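Local coordinates for protein oxidized polyvinyl alcohol hydrolase (Sphingopyxis, PDB 3WLA) that hydrolyses beta-diketones such as 4,6-nonanedione and carries out the second step of polyvinyl alcohol degradation by cleaving the oxidized polymer, at residues L172-S186 against L229-D243. Sequence-based numbering, arbitrary orientation.
Sequences LLFDSEFWAGGMPIS and LDPMVVITVWGGEKD
Ser186 OG donates to Asp243 OD2 (2.4 Å in the model, very short, exact length doubtful) just beyond the C-terminal ends of strands 181-185 and 232-238, parallel neighbours in the central sheet of an alpha/beta-hydrolase fold; Asp243 closes the turn after the latter. Gly239 N also grips OD2, from above the carboxylate plane, while OD1 is hydrogen-bonded to His285 ND1; with Ser162 this geometry is consistent with a catalytic triad. With an alanine in place of Asp243, Ser186 OG, Gly239 N and His285 would probably lose the carboxylate they share, leaving the imidazole freer to turn. Between the strands, Val237 N meets Pro184 O at 3.1 Å and Val237 O takes Ser186 N, the alternation of parallel pairing; Ile235 N meets Gly182 O. At the other end Ser176 OG accepts Asp230 N (3.0 Å), its chi1 of 64° turning the hydroxyl to that amide. On one face of the sheet Ile185 and Val237 lie side by side, with Met183 CG against Val237 CG2. On the other, Leu172 from helix 163-174 reaches Val234 tip to tip, CD1 to CG2 3.7 Å. Met232, bent at chi3 (-60°), tucks SD against Leu172 CD2 and sets CE 3.6 Å from Ser176 CB.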
# COMPACT_ATOMS: atom_id res chain seq x y z
N LEU A 172 1.56 6.68 1.67
CA LEU A 172 1.51 7.69 0.60
C LEU A 172 0.94 9.02 1.11
O LEU A 172 1.23 10.09 0.55
CB LEU A 172 0.69 7.23 -0.62
CG LEU A 172 1.22 5.98 -1.37
CD1 LEU A 172 0.35 5.67 -2.53
CD2 LEU A 172 2.64 6.19 -1.86
N LEU A 173 0.10 8.93 2.15
CA LEU A 173 -0.53 10.12 2.72
C LEU A 173 0.37 10.84 3.68
O LEU A 173 0.35 12.09 3.75
CB LEU A 173 -1.86 9.76 3.42
CG LEU A 173 -3.04 9.38 2.48
CD1 LEU A 173 -4.21 8.82 3.31
CD2 LEU A 173 -3.49 10.56 1.66
N PHE A 174 1.12 10.08 4.46
CA PHE A 174 2.03 10.65 5.44
C PHE A 174 3.46 10.91 4.98
O PHE A 174 4.13 11.76 5.54
CB PHE A 174 2.18 9.74 6.65
CG PHE A 174 1.13 9.94 7.70
CD1 PHE A 174 1.25 10.96 8.63
CD2 PHE A 174 -0.03 9.13 7.72
CE1 PHE A 174 0.23 11.20 9.56
CE2 PHE A 174 -1.06 9.34 8.64
CZ PHE A 174 -0.93 10.40 9.58
N ASP A 175 3.92 10.18 3.98
CA ASP A 175 5.30 10.28 3.56
C ASP A 175 5.45 10.37 2.05
O ASP A 175 6.26 9.67 1.42
CB ASP A 175 6.04 9.04 4.12
CG ASP A 175 7.55 9.22 4.17
OD1 ASP A 175 8.00 10.35 3.98
OD2 ASP A 175 8.29 8.24 4.43
N SER A 176 4.67 11.25 1.44
CA SER A 176 4.76 11.42 0.00
C SER A 176 6.10 12.05 -0.43
O SER A 176 6.43 12.06 -1.61
CB SER A 176 3.59 12.26 -0.49
OG SER A 176 3.63 13.57 0.03
N GLU A 177 6.89 12.56 0.51
CA GLU A 177 8.18 13.15 0.16
C GLU A 177 9.14 12.03 -0.25
O GLU A 177 10.09 12.24 -1.01
CB GLU A 177 8.79 13.87 1.37
CG GLU A 177 8.17 15.19 1.70
CD GLU A 177 6.75 15.04 2.28
OE1 GLU A 177 6.43 13.99 2.95
OE2 GLU A 177 5.96 16.02 2.06
N PHE A 178 8.90 10.84 0.28
CA PHE A 178 9.77 9.73 -0.02
C PHE A 178 9.36 8.92 -1.27
O PHE A 178 10.08 8.89 -2.27
CB PHE A 178 9.88 8.83 1.23
CG PHE A 178 10.93 7.75 1.12
CD1 PHE A 178 12.28 8.07 1.05
CD2 PHE A 178 10.55 6.39 1.10
CE1 PHE A 178 13.25 7.09 0.95
CE2 PHE A 178 11.52 5.38 1.00
CZ PHE A 178 12.88 5.72 0.92
N TRP A 179 8.19 8.31 -1.21
CA TRP A 179 7.67 7.46 -2.29
C TRP A 179 7.26 8.22 -3.55
O TRP A 179 6.66 9.31 -3.48
CB TRP A 179 6.42 6.69 -1.79
CG TRP A 179 6.65 5.91 -0.50
CD1 TRP A 179 6.23 6.23 0.77
CD2 TRP A 179 7.42 4.73 -0.39
NE1 TRP A 179 6.73 5.31 1.68
CE2 TRP A 179 7.45 4.37 0.98
CE3 TRP A 179 8.09 3.94 -1.32
CZ2 TRP A 179 8.13 3.27 1.43
CZ3 TRP A 179 8.77 2.84 -0.88
CH2 TRP A 179 8.79 2.51 0.49
N ALA A 180 7.61 7.64 -4.70
CA ALA A 180 7.23 8.22 -5.98
C ALA A 180 5.77 7.84 -6.28
O ALA A 180 5.15 8.29 -7.28
CB ALA A 180 8.15 7.70 -7.09
N GLY A 181 5.19 7.01 -5.42
CA GLY A 181 3.82 6.54 -5.63
C GLY A 181 3.66 5.08 -5.17
O GLY A 181 4.49 4.52 -4.41
N GLY A 182 2.63 4.42 -5.65
CA GLY A 182 2.46 3.05 -5.20
C GLY A 182 1.17 2.46 -5.70
O GLY A 182 0.36 3.13 -6.42
N MET A 183 0.96 1.19 -5.36
CA MET A 183 -0.23 0.49 -5.81
C MET A 183 -1.02 -0.16 -4.67
O MET A 183 -0.77 -1.31 -4.31
CB MET A 183 0.14 -0.59 -6.84
CG MET A 183 -1.09 -1.37 -7.36
SD MET A 183 -0.70 -2.28 -8.81
CE MET A 183 0.71 -3.38 -8.28
N PRO A 184 -1.96 0.59 -4.08
CA PRO A 184 -2.77 0.05 -3.00
C PRO A 184 -3.83 -0.84 -3.60
O PRO A 184 -4.72 -0.38 -4.34
CB PRO A 184 -3.37 1.30 -2.34
CG PRO A 184 -3.29 2.31 -3.41
CD PRO A 184 -2.04 2.04 -4.13
N ILE A 185 -3.74 -2.14 -3.34
CA ILE A 185 -4.76 -3.03 -3.88
C ILE A 185 -5.80 -3.37 -2.82
O ILE A 185 -5.49 -3.96 -1.80
CB ILE A 185 -4.13 -4.33 -4.40
CG1 ILE A 185 -3.09 -3.99 -5.46
CG2 ILE A 185 -5.26 -5.23 -4.90
CD1 ILE A 185 -2.20 -5.12 -5.96
N SER A 186 -7.06 -3.01 -3.08
CA SER A 186 -8.14 -3.25 -2.12
C SER A 186 -7.75 -2.91 -0.69
O SER A 186 -7.77 -3.75 0.20
CB SER A 186 -8.61 -4.69 -2.17
OG SER A 186 -8.85 -5.10 -3.50
N LEU A 229 0.28 17.26 -1.48
CA LEU A 229 1.27 16.20 -1.30
C LEU A 229 2.39 16.41 -2.32
O LEU A 229 2.22 17.13 -3.31
CB LEU A 229 0.65 14.81 -1.57
CG LEU A 229 -0.58 14.37 -0.78
CD1 LEU A 229 -1.16 13.14 -1.50
CD2 LEU A 229 -0.22 14.07 0.70
N ASP A 230 3.52 15.75 -2.07
CA ASP A 230 4.67 15.77 -2.96
C ASP A 230 4.18 14.99 -4.21
O ASP A 230 3.26 14.18 -4.10
CB ASP A 230 5.79 15.01 -2.28
CG ASP A 230 7.16 15.58 -2.62
OD1 ASP A 230 7.36 16.78 -2.33
OD2 ASP A 230 8.03 14.82 -3.17
N PRO A 231 4.81 15.20 -5.41
CA PRO A 231 4.43 14.53 -6.67
C PRO A 231 4.53 13.00 -6.61
O PRO A 231 5.53 12.44 -6.11
CB PRO A 231 5.42 15.11 -7.68
CG PRO A 231 5.71 16.42 -7.13
CD PRO A 231 5.94 16.10 -5.66
N MET A 232 3.48 12.35 -7.12
CA MET A 232 3.40 10.88 -7.11
C MET A 232 2.47 10.35 -8.17
O MET A 232 1.66 11.11 -8.74
CB MET A 232 2.83 10.34 -5.77
CG MET A 232 3.69 10.46 -4.53
SD MET A 232 2.89 9.76 -3.05
CE MET A 232 1.32 10.73 -2.86
N VAL A 233 2.58 9.04 -8.41
CA VAL A 233 1.66 8.32 -9.31
C VAL A 233 1.07 7.18 -8.42
O VAL A 233 1.80 6.46 -7.71
CB VAL A 233 2.38 7.75 -10.56
CG1 VAL A 233 3.55 6.99 -10.20
CG2 VAL A 233 1.44 6.92 -11.37
N VAL A 234 -0.25 7.06 -8.42
CA VAL A 234 -0.92 6.05 -7.58
C VAL A 234 -1.90 5.21 -8.40
O VAL A 234 -2.77 5.77 -9.12
CB VAL A 234 -1.65 6.74 -6.42
CG1 VAL A 234 -2.42 5.68 -5.52
CG2 VAL A 234 -0.65 7.54 -5.60
N ILE A 235 -1.74 3.89 -8.33
CA ILE A 235 -2.63 2.98 -9.04
C ILE A 235 -3.47 2.27 -7.99
O ILE A 235 -2.95 1.44 -7.23
CB ILE A 235 -1.83 1.93 -9.86
CG1 ILE A 235 -1.01 2.64 -10.94
CG2 ILE A 235 -2.78 0.92 -10.46
CD1 ILE A 235 -0.07 1.76 -11.66
N THR A 236 -4.76 2.58 -7.92
CA THR A 236 -5.66 1.95 -6.94
C THR A 236 -6.30 0.79 -7.66
O THR A 236 -6.74 0.94 -8.80
CB THR A 236 -6.77 2.91 -6.46
OG1 THR A 236 -6.19 3.96 -5.69
CG2 THR A 236 -7.76 2.18 -5.54
N VAL A 237 -6.34 -0.39 -7.02
CA VAL A 237 -6.93 -1.53 -7.68
C VAL A 237 -8.12 -2.05 -6.84
O VAL A 237 -8.01 -2.24 -5.63
CB VAL A 237 -5.88 -2.67 -7.89
CG1 VAL A 237 -6.54 -3.89 -8.44
CG2 VAL A 237 -4.75 -2.21 -8.80
N TRP A 238 -9.28 -2.23 -7.51
CA TRP A 238 -10.49 -2.76 -6.91
C TRP A 238 -10.74 -4.12 -7.57
O TRP A 238 -10.63 -4.25 -8.81
CB TRP A 238 -11.68 -1.85 -7.23
CG TRP A 238 -13.00 -2.38 -6.80
CD1 TRP A 238 -13.40 -2.70 -5.53
CD2 TRP A 238 -14.18 -2.46 -7.62
NE1 TRP A 238 -14.77 -2.95 -5.51
CE2 TRP A 238 -15.27 -2.81 -6.77
CE3 TRP A 238 -14.42 -2.24 -9.00
CZ2 TRP A 238 -16.58 -2.96 -7.23
CZ3 TRP A 238 -15.73 -2.39 -9.47
CH2 TRP A 238 -16.80 -2.74 -8.58
N GLY A 239 -11.12 -5.13 -6.79
CA GLY A 239 -11.31 -6.47 -7.38
C GLY A 239 -12.74 -6.82 -7.82
O GLY A 239 -13.07 -8.00 -8.01
N GLY A 240 -13.60 -5.80 -7.91
CA GLY A 240 -14.99 -6.05 -8.35
C GLY A 240 -16.03 -6.37 -7.27
O GLY A 240 -15.82 -6.16 -6.08
N GLU A 241 -17.18 -6.87 -7.70
CA GLU A 241 -18.28 -7.14 -6.78
C GLU A 241 -17.95 -7.95 -5.57
O GLU A 241 -18.46 -7.69 -4.50
CB GLU A 241 -19.43 -7.87 -7.51
CG GLU A 241 -20.62 -6.98 -7.76
CD GLU A 241 -20.25 -5.87 -8.71
OE1 GLU A 241 -19.45 -6.20 -9.63
OE2 GLU A 241 -20.75 -4.71 -8.57
N LYS A 242 -17.10 -8.95 -5.72
CA LYS A 242 -16.79 -9.79 -4.57
C LYS A 242 -15.62 -9.27 -3.75
O LYS A 242 -15.13 -9.97 -2.82
CB LYS A 242 -16.54 -11.22 -5.06
CG LYS A 242 -17.78 -11.79 -5.79
CD LYS A 242 -17.87 -13.31 -5.69
CE LYS A 242 -19.32 -13.87 -5.99
NZ LYS A 242 -19.77 -14.00 -7.46
N ASP A 243 -15.13 -8.08 -4.10
CA ASP A 243 -14.02 -7.50 -3.31
C ASP A 243 -14.55 -6.96 -1.96
O ASP A 243 -14.86 -5.76 -1.81
CB ASP A 243 -13.30 -6.37 -4.09
CG ASP A 243 -11.94 -6.02 -3.46
OD1 ASP A 243 -11.57 -6.66 -2.43
OD2 ASP A 243 -11.24 -5.13 -4.01
O HOH W 1 11.04 14.67 -2.05